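PDB 2D5C: shikimate dehydrogenase (NADP(+)), which catalyses the reversible NADPH-linked reduction of 3-dehydroshikimate to shikimate, the fourth of seven steps towards chorismate and the aromatic amino acids. Local coordinates for residues A[13-18]-A[206-211]; A[236-241]-A[245-250]. All blocks are in the same frame, centred on the assembly; numbering follows the deposited sequence.

Contact 1 of 2, residues A[13-18]-A[206-211]; sequences HSLSPA and VYRPLW. With SKM ((3R,4S,5R)-3,4,5-trihydroxycyclohex-1-ene-1-carboxylic acid), chain E.
At the carboxylate end of the shikimate pocket, R208 and Y207 of the NADP-binding side meet H13 and L15 of the substrate-binding domain across the active-site cleft. The extended R208 side chain gives H13 O a hydrogen bond from NH2 (3.1 Å), set on a lone pair in the carbonyl plane and near the guanidinium plane; a second, from NE, is weak. H13 CD2 lies 3.8 Å from R208 CZ, over the centre of one guanidinium face, with the imidazole turned 71° from it. A water donates to H13 O, accepts from R208 NE and bonds weakly to Y207 OH. L15 CD1 touches Y207 CE1 (4.0 Å). The substrate carboxylate is shared between the segments: S14 OG (2.5 Å, very short) and S16 OG (2.6 Å) both donate to SKM O2, while Y207 OH lies 2.8 Å from SKM O3. With OG anti to the backbone N (chi1 172°), S14 reaches both the substrate and S16 N, whose bond caps the start of helix 16-26. L15 packs on L232 of helix 229-244 and on A257 and A260 of helix 250-260; Y207, in the loop between strand 201-204 and helix 213-220, rests on L229 and L232.

Contact 2 of 2, residues A[236-241]-A[245-250]; sequences GALAFR and GLLPDP. With SO4 (sulfate ion), chain F.
R241 and F240, near the end of helix 229-244, receive the chain as it doubles back through 245-250 towards helix 250-260. The reversal begins where G245 N donates to R241 O (2.7 Å), an i to i-4 bond at the helix end; with phi at 92°, any CB on G245 would press on the preceding carbonyl oxygen. R241 can be followed outwards. Its CA makes a CA-H...O contact with L246 O (3.0 Å), and CB lies against the same oxygen (3.4 Å). CG, trans to the backbone nitrogen (chi1 -174°), comes to 3.6 Å from SO4 O1, and CD meets L247 CB at 4.0 Å. A bend at chi3 (60°) then turns NE to sulfate, where it donates to SO4 O1 (3.1 Å). The guanidinium ends between SO4 O3 over one face and L247 CD1 over the other, with NH1 beside L247 CD2.

On the inner side, F240 CD2 approaches P248 CD (3.7 Å), and L246 O lies in the ring plane at its edge. H20, A23 and L24 of helix 16-26 also touch this ring. Cutting F240 back to an alanine is likely to open a gap between P248 and helix 16-26, where H20, A23 and L24 would lose the ring they pack on. A237 CB packs on P248 and P250, and D249 caps helix 250-260 through G252 N.

Sulfate, probably from the crystallisation liquor, also binds E91 N of the second subunit, so in this crystal the anion links R241 to the dimer partner, whose L29 meets L246. A237, F240 and P248 thus form the buried apolar part, while at the exposed rim L247 lies along the arginine and sulfate probably balances part of its charge in the crystal.

Contact 1 spans the cleft between the two domains, whereas contact 2 is a local turn joining helices 229-244 and 250-260; their centres are 18 Å apart and their nearest atoms about 6 Å, without touching. H20 bridges them, ND1 bonded to S16 O and NE2 to G236 O. Both helices joined at contact 2 also pack against contact 1, through L15 and, for helix 229-244, Y207. Shikimate sits directly in contact 1, beside the proton acceptor K64. Q235, also bound to shikimate, immediately precedes 236-241, yet the side chain of L238 remains about 10 Å from the ligand.

Contact 1 of 2, residues A[13-18]-A[206-211]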
loop_
_atom_site.group_PDB
_atom_site.type_symbol
_atom_site.label_atom_id
_atom_site.label_comp_id
_atom_site.label_asym_id
_atom_site.label_seq_id
_atom_site.Cartn_x
_atom_site.Cartn_y
_atom_site.Cartn_z
ATOM N N HIS A 13 -15.481 -22.126 -2.665
ATOM C CA HIS A 13 -14.516 -23.219 -2.595
ATOM C C HIS A 13 -13.051 -22.774 -2.558
ATOM O O HIS A 13 -12.142 -23.607 -2.616
ATOM C CB HIS A 13 -14.705 -24.159 -3.788
ATOM C CG HIS A 13 -15.720 -25.237 -3.560
ATOM N ND1 HIS A 13 -17.005 -24.977 -3.133
ATOM C CD2 HIS A 13 -15.636 -26.580 -3.708
ATOM C CE1 HIS A 13 -17.669 -26.114 -3.027
ATOM N NE2 HIS A 13 -16.861 -27.102 -3.370
ATOM N N SER A 14 -12.806 -21.471 -2.464
ATOM C CA SER A 14 -11.426 -20.995 -2.442
ATOM C C SER A 14 -10.630 -21.522 -1.251
ATOM O O SER A 14 -11.166 -21.679 -0.159
ATOM C CB SER A 14 -11.388 -19.468 -2.430
ATOM O OG SER A 14 -10.061 -19.014 -2.234
ATOM N N LEU A 15 -9.351 -21.807 -1.483
ATOM C CA LEU A 15 -8.453 -22.275 -0.435
ATOM C C LEU A 15 -7.671 -21.106 0.192
ATOM O O LEU A 15 -6.859 -21.296 1.106
ATOM C CB LEU A 15 -7.459 -23.295 -0.993
ATOM C CG LEU A 15 -8.008 -24.658 -1.427
ATOM C CD1 LEU A 15 -6.852 -25.568 -1.839
ATOM C CD2 LEU A 15 -8.788 -25.291 -0.286
ATOM N N SER A 16 -7.904 -19.897 -0.306
ATOM C CA SER A 16 -7.208 -18.736 0.234
ATOM C C SER A 16 -7.543 -18.466 1.691
ATOM O O SER A 16 -6.657 -18.149 2.485
ATOM C CB SER A 16 -7.508 -17.497 -0.609
ATOM O OG SER A 16 -6.832 -17.608 -1.844
ATOM N N PRO A 17 -8.826 -18.582 2.070
ATOM C CA PRO A 17 -9.145 -18.324 3.475
ATOM C C PRO A 17 -8.295 -19.187 4.403
ATOM O O PRO A 17 -7.786 -18.703 5.413
ATOM C CB PRO A 17 -10.630 -18.652 3.554
ATOM C CG PRO A 17 -11.125 -18.240 2.197
ATOM C CD PRO A 17 -10.055 -18.798 1.283
ATOM N N ALA A 18 -8.136 -20.463 4.057
ATOM C CA ALA A 18 -7.337 -21.381 4.870
ATOM C C ALA A 18 -5.855 -21.004 4.877
ATOM O O ALA A 18 -5.188 -21.053 5.911
ATOM C CB ALA A 18 -7.511 -22.816 4.363
ATOM N N VAL A 206 -4.776 -25.455 -12.457
ATOM C CA VAL A 206 -6.025 -26.010 -11.934
ATOM C C VAL A 206 -5.633 -26.954 -10.804
ATOM O O VAL A 206 -4.765 -27.824 -10.988
ATOM C CB VAL A 206 -6.790 -26.836 -13.002
ATOM C CG1 VAL A 206 -7.947 -27.619 -12.344
ATOM C CG2 VAL A 206 -7.332 -25.917 -14.088
ATOM N N TYR A 207 -6.250 -26.778 -9.636
ATOM C CA TYR A 207 -5.957 -27.642 -8.494
ATOM C C TYR A 207 -7.214 -28.308 -7.916
ATOM O O TYR A 207 -7.203 -28.807 -6.794
ATOM C CB TYR A 207 -5.189 -26.873 -7.409
ATOM C CG TYR A 207 -5.864 -25.612 -6.928
ATOM C CD1 TYR A 207 -6.964 -25.669 -6.077
ATOM C CD2 TYR A 207 -5.417 -24.361 -7.349
ATOM C CE1 TYR A 207 -7.609 -24.506 -5.656
ATOM C CE2 TYR A 207 -6.050 -23.197 -6.937
ATOM C CZ TYR A 207 -7.143 -23.275 -6.094
ATOM O OH TYR A 207 -7.769 -22.120 -5.692
ATOM N N ARG A 208 -8.289 -28.306 -8.700
ATOM C CA ARG A 208 -9.545 -28.968 -8.335
ATOM C C ARG A 208 -10.033 -29.730 -9.556
ATOM O O ARG A 208 -10.621 -29.147 -10.469
ATOM C CB ARG A 208 -10.619 -27.954 -7.919
ATOM C CG ARG A 208 -10.517 -27.468 -6.483
ATOM C CD ARG A 208 -11.770 -26.682 -6.094
ATOM N NE ARG A 208 -11.779 -26.300 -4.683
ATOM C CZ ARG A 208 -11.890 -27.158 -3.671
ATOM N NH1 ARG A 208 -12.008 -28.458 -3.910
ATOM N NH2 ARG A 208 -11.878 -26.715 -2.420
ATOM N N PRO A 209 -9.792 -31.050 -9.605
ATOM C CA PRO A 209 -9.103 -31.907 -8.635
ATOM C C PRO A 209 -7.608 -31.583 -8.556
ATOM O O PRO A 209 -7.068 -30.949 -9.463
ATOM C CB PRO A 209 -9.352 -33.298 -9.196
ATOM C CG PRO A 209 -9.313 -33.055 -10.675
ATOM C CD PRO A 209 -10.152 -31.810 -10.814
ATOM N N LEU A 210 -6.941 -32.017 -7.487
ATOM C CA LEU A 210 -5.506 -31.749 -7.347
ATOM C C LEU A 210 -4.730 -32.428 -8.476
ATOM O O LEU A 210 -3.921 -31.796 -9.160
ATOM C CB LEU A 210 -4.986 -32.241 -5.991
ATOM C CG LEU A 210 -3.500 -32.004 -5.702
ATOM C CD1 LEU A 210 -3.204 -30.495 -5.695
ATOM C CD2 LEU A 210 -3.121 -32.623 -4.352
ATOM N N TRP A 211 -4.965 -33.724 -8.660
ATOM C CA TRP A 211 -4.305 -34.459 -9.726
ATOM C C TRP A 211 -5.238 -34.568 -10.910
ATOM O O TRP A 211 -5.982 -35.532 -11.060
ATOM C CB TRP A 211 -3.859 -35.835 -9.231
ATOM C CG TRP A 211 -2.706 -35.690 -8.303
ATOM C CD1 TRP A 211 -2.741 -35.694 -6.938
ATOM C CD2 TRP A 211 -1.354 -35.369 -8.669
ATOM N NE1 TRP A 211 -1.497 -35.389 -6.434
ATOM C CE2 TRP A 211 -0.629 -35.186 -7.475
ATOM C CE3 TRP A 211 -0.692 -35.215 -9.894
ATOM C CZ2 TRP A 211 0.735 -34.859 -7.465
ATOM C CZ3 TRP A 211 0.666 -34.887 -9.886
ATOM C CH2 TRP A 211 1.362 -34.714 -8.677
HETATM O O12 SKM E . -4.562 -15.110 -8.155
HETATM C C8 SKM E . -5.191 -16.012 -7.232
HETATM C C6 SKM E . -6.126 -15.213 -6.283
HETATM O O7 SKM E . -5.355 -14.241 -5.580
HETATM C C5 SKM E . -6.824 -16.149 -5.262
HETATM C C4 SKM E . -7.246 -17.489 -5.867
HETATM C C1 SKM E . -8.117 -18.371 -5.048
HETATM O O2 SKM E . -8.509 -17.969 -3.823
HETATM O O3 SKM E . -8.486 -19.457 -5.474
HETATM C C10 SKM E . -6.874 -17.902 -7.082
HETATM C C9 SKM E . -5.999 -17.091 -8.015
HETATM O O11 SKM E . -6.840 -16.447 -8.985
HETATM O O HOH W 1 -10.711 -23.458 -5.485
#

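Contact 2 of 2, residues A[236-241]-A[245-250]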
loop_
_atom_site.group_PDB
_atom_site.type_symbol
_atom_site.label_atom_id
_atom_site.label_comp_id
_atom_site.label_asym_id
_atom_site.label_seq_id
_atom_site.Cartn_x
_atom_site.Cartn_y
_atom_site.Cartn_z
ATOM N N GLY A 236 -0.064 -16.101 -2.910
ATOM C CA GLY A 236 -0.727 -15.667 -1.692
ATOM C C GLY A 236 0.251 -15.052 -0.699
ATOM O O GLY A 236 -0.032 -13.992 -0.129
ATOM N N ALA A 237 1.389 -15.699 -0.470
ATOM C CA ALA A 237 2.386 -15.170 0.464
ATOM C C ALA A 237 2.870 -13.808 -0.012
ATOM O O ALA A 237 3.057 -12.881 0.781
ATOM C CB ALA A 237 3.577 -16.122 0.578
ATOM N N LEU A 238 3.074 -13.693 -1.319
ATOM C CA LEU A 238 3.529 -12.425 -1.880
ATOM C C LEU A 238 2.482 -11.339 -1.712
ATOM O O LEU A 238 2.826 -10.173 -1.487
ATOM C CB LEU A 238 3.876 -12.584 -3.361
ATOM C CG LEU A 238 5.100 -13.448 -3.649
ATOM C CD1 LEU A 238 5.265 -13.590 -5.153
ATOM C CD2 LEU A 238 6.339 -12.835 -3.033
ATOM N N ALA A 239 1.211 -11.699 -1.821
ATOM C CA ALA A 239 0.153 -10.701 -1.661
ATOM C C ALA A 239 0.116 -10.241 -0.207
ATOM O O ALA A 239 -0.075 -9.058 0.086
ATOM C CB ALA A 239 -1.210 -11.285 -2.056
ATOM N N PHE A 240 0.291 -11.188 0.711
ATOM C CA PHE A 240 0.286 -10.854 2.132
ATOM C C PHE A 240 1.414 -9.873 2.463
ATOM O O PHE A 240 1.234 -8.959 3.276
ATOM C CB PHE A 240 0.432 -12.124 2.981
ATOM C CG PHE A 240 0.014 -11.936 4.408
ATOM C CD1 PHE A 240 -1.259 -12.303 4.827
ATOM C CD2 PHE A 240 0.894 -11.361 5.325
ATOM C CE1 PHE A 240 -1.662 -12.100 6.157
ATOM C CE2 PHE A 240 0.510 -11.153 6.644
ATOM C CZ PHE A 240 -0.771 -11.522 7.064
ATOM N N ARG A 241 2.579 -10.062 1.847
ATOM C CA ARG A 241 3.689 -9.162 2.090
ATOM C C ARG A 241 3.352 -7.798 1.504
ATOM O O ARG A 241 3.707 -6.780 2.080
ATOM C CB ARG A 241 4.995 -9.695 1.485
ATOM C CG ARG A 241 6.207 -8.848 1.848
ATOM C CD ARG A 241 7.482 -9.438 1.286
ATOM N NE ARG A 241 7.433 -9.529 -0.167
ATOM C CZ ARG A 241 8.348 -10.143 -0.912
ATOM N NH1 ARG A 241 9.395 -10.731 -0.342
ATOM N NH2 ARG A 241 8.215 -10.162 -2.234
ATOM N N GLY A 245 3.880 -5.995 4.639
ATOM C CA GLY A 245 5.314 -5.815 4.708
ATOM C C GLY A 245 5.943 -7.067 5.311
ATOM O O GLY A 245 7.154 -7.146 5.481
ATOM N N LEU A 246 5.112 -8.056 5.628
ATOM C CA LEU A 246 5.593 -9.308 6.221
ATOM C C LEU A 246 5.359 -10.486 5.282
ATOM O O LEU A 246 4.302 -10.586 4.673
ATOM C CB LEU A 246 4.868 -9.573 7.546
ATOM C CG LEU A 246 5.105 -8.560 8.672
ATOM C CD1 LEU A 246 4.167 -8.843 9.828
ATOM C CD2 LEU A 246 6.550 -8.628 9.116
ATOM N N LEU A 247 6.342 -11.379 5.178
ATOM C CA LEU A 247 6.200 -12.552 4.317
ATOM C C LEU A 247 5.899 -13.827 5.117
ATOM O O LEU A 247 6.754 -14.327 5.846
ATOM C CB LEU A 247 7.476 -12.767 3.490
ATOM C CG LEU A 247 7.456 -13.888 2.433
ATOM C CD1 LEU A 247 6.487 -13.551 1.307
ATOM C CD2 LEU A 247 8.856 -14.063 1.860
ATOM N N PRO A 248 4.670 -14.352 5.014
ATOM C CA PRO A 248 4.345 -15.578 5.750
ATOM C C PRO A 248 5.068 -16.734 5.044
ATOM O O PRO A 248 5.445 -16.608 3.871
ATOM C CB PRO A 248 2.825 -15.656 5.631
ATOM C CG PRO A 248 2.560 -15.011 4.286
ATOM C CD PRO A 248 3.486 -13.821 4.312
ATOM N N ASP A 249 5.269 -17.852 5.739
ATOM C CA ASP A 249 5.970 -18.991 5.137
ATOM C C ASP A 249 5.147 -19.624 4.021
ATOM O O ASP A 249 4.065 -20.153 4.268
ATOM C CB ASP A 249 6.280 -20.062 6.184
ATOM C CG ASP A 249 7.174 -21.153 5.632
ATOM O OD1 ASP A 249 8.411 -21.014 5.719
ATOM O OD2 ASP A 249 6.640 -22.131 5.081
ATOM N N PRO A 250 5.653 -19.578 2.771
ATOM C CA PRO A 250 4.946 -20.146 1.617
ATOM C C PRO A 250 4.631 -21.635 1.742
ATOM O O PRO A 250 3.541 -22.076 1.386
ATOM C CB PRO A 250 5.891 -19.844 0.450
ATOM C CG PRO A 250 6.580 -18.579 0.902
ATOM C CD PRO A 250 6.884 -18.895 2.342
HETATM S S SO4 F . 7.221 -6.171 -1.764
HETATM O O1 SO4 F . 5.943 -6.979 -1.177
HETATM O O2 SO4 F . 6.851 -4.775 -1.649
HETATM O O3 SO4 F . 8.294 -6.474 -1.082
HETATM O O4 SO4 F . 7.240 -6.550 -3.154
#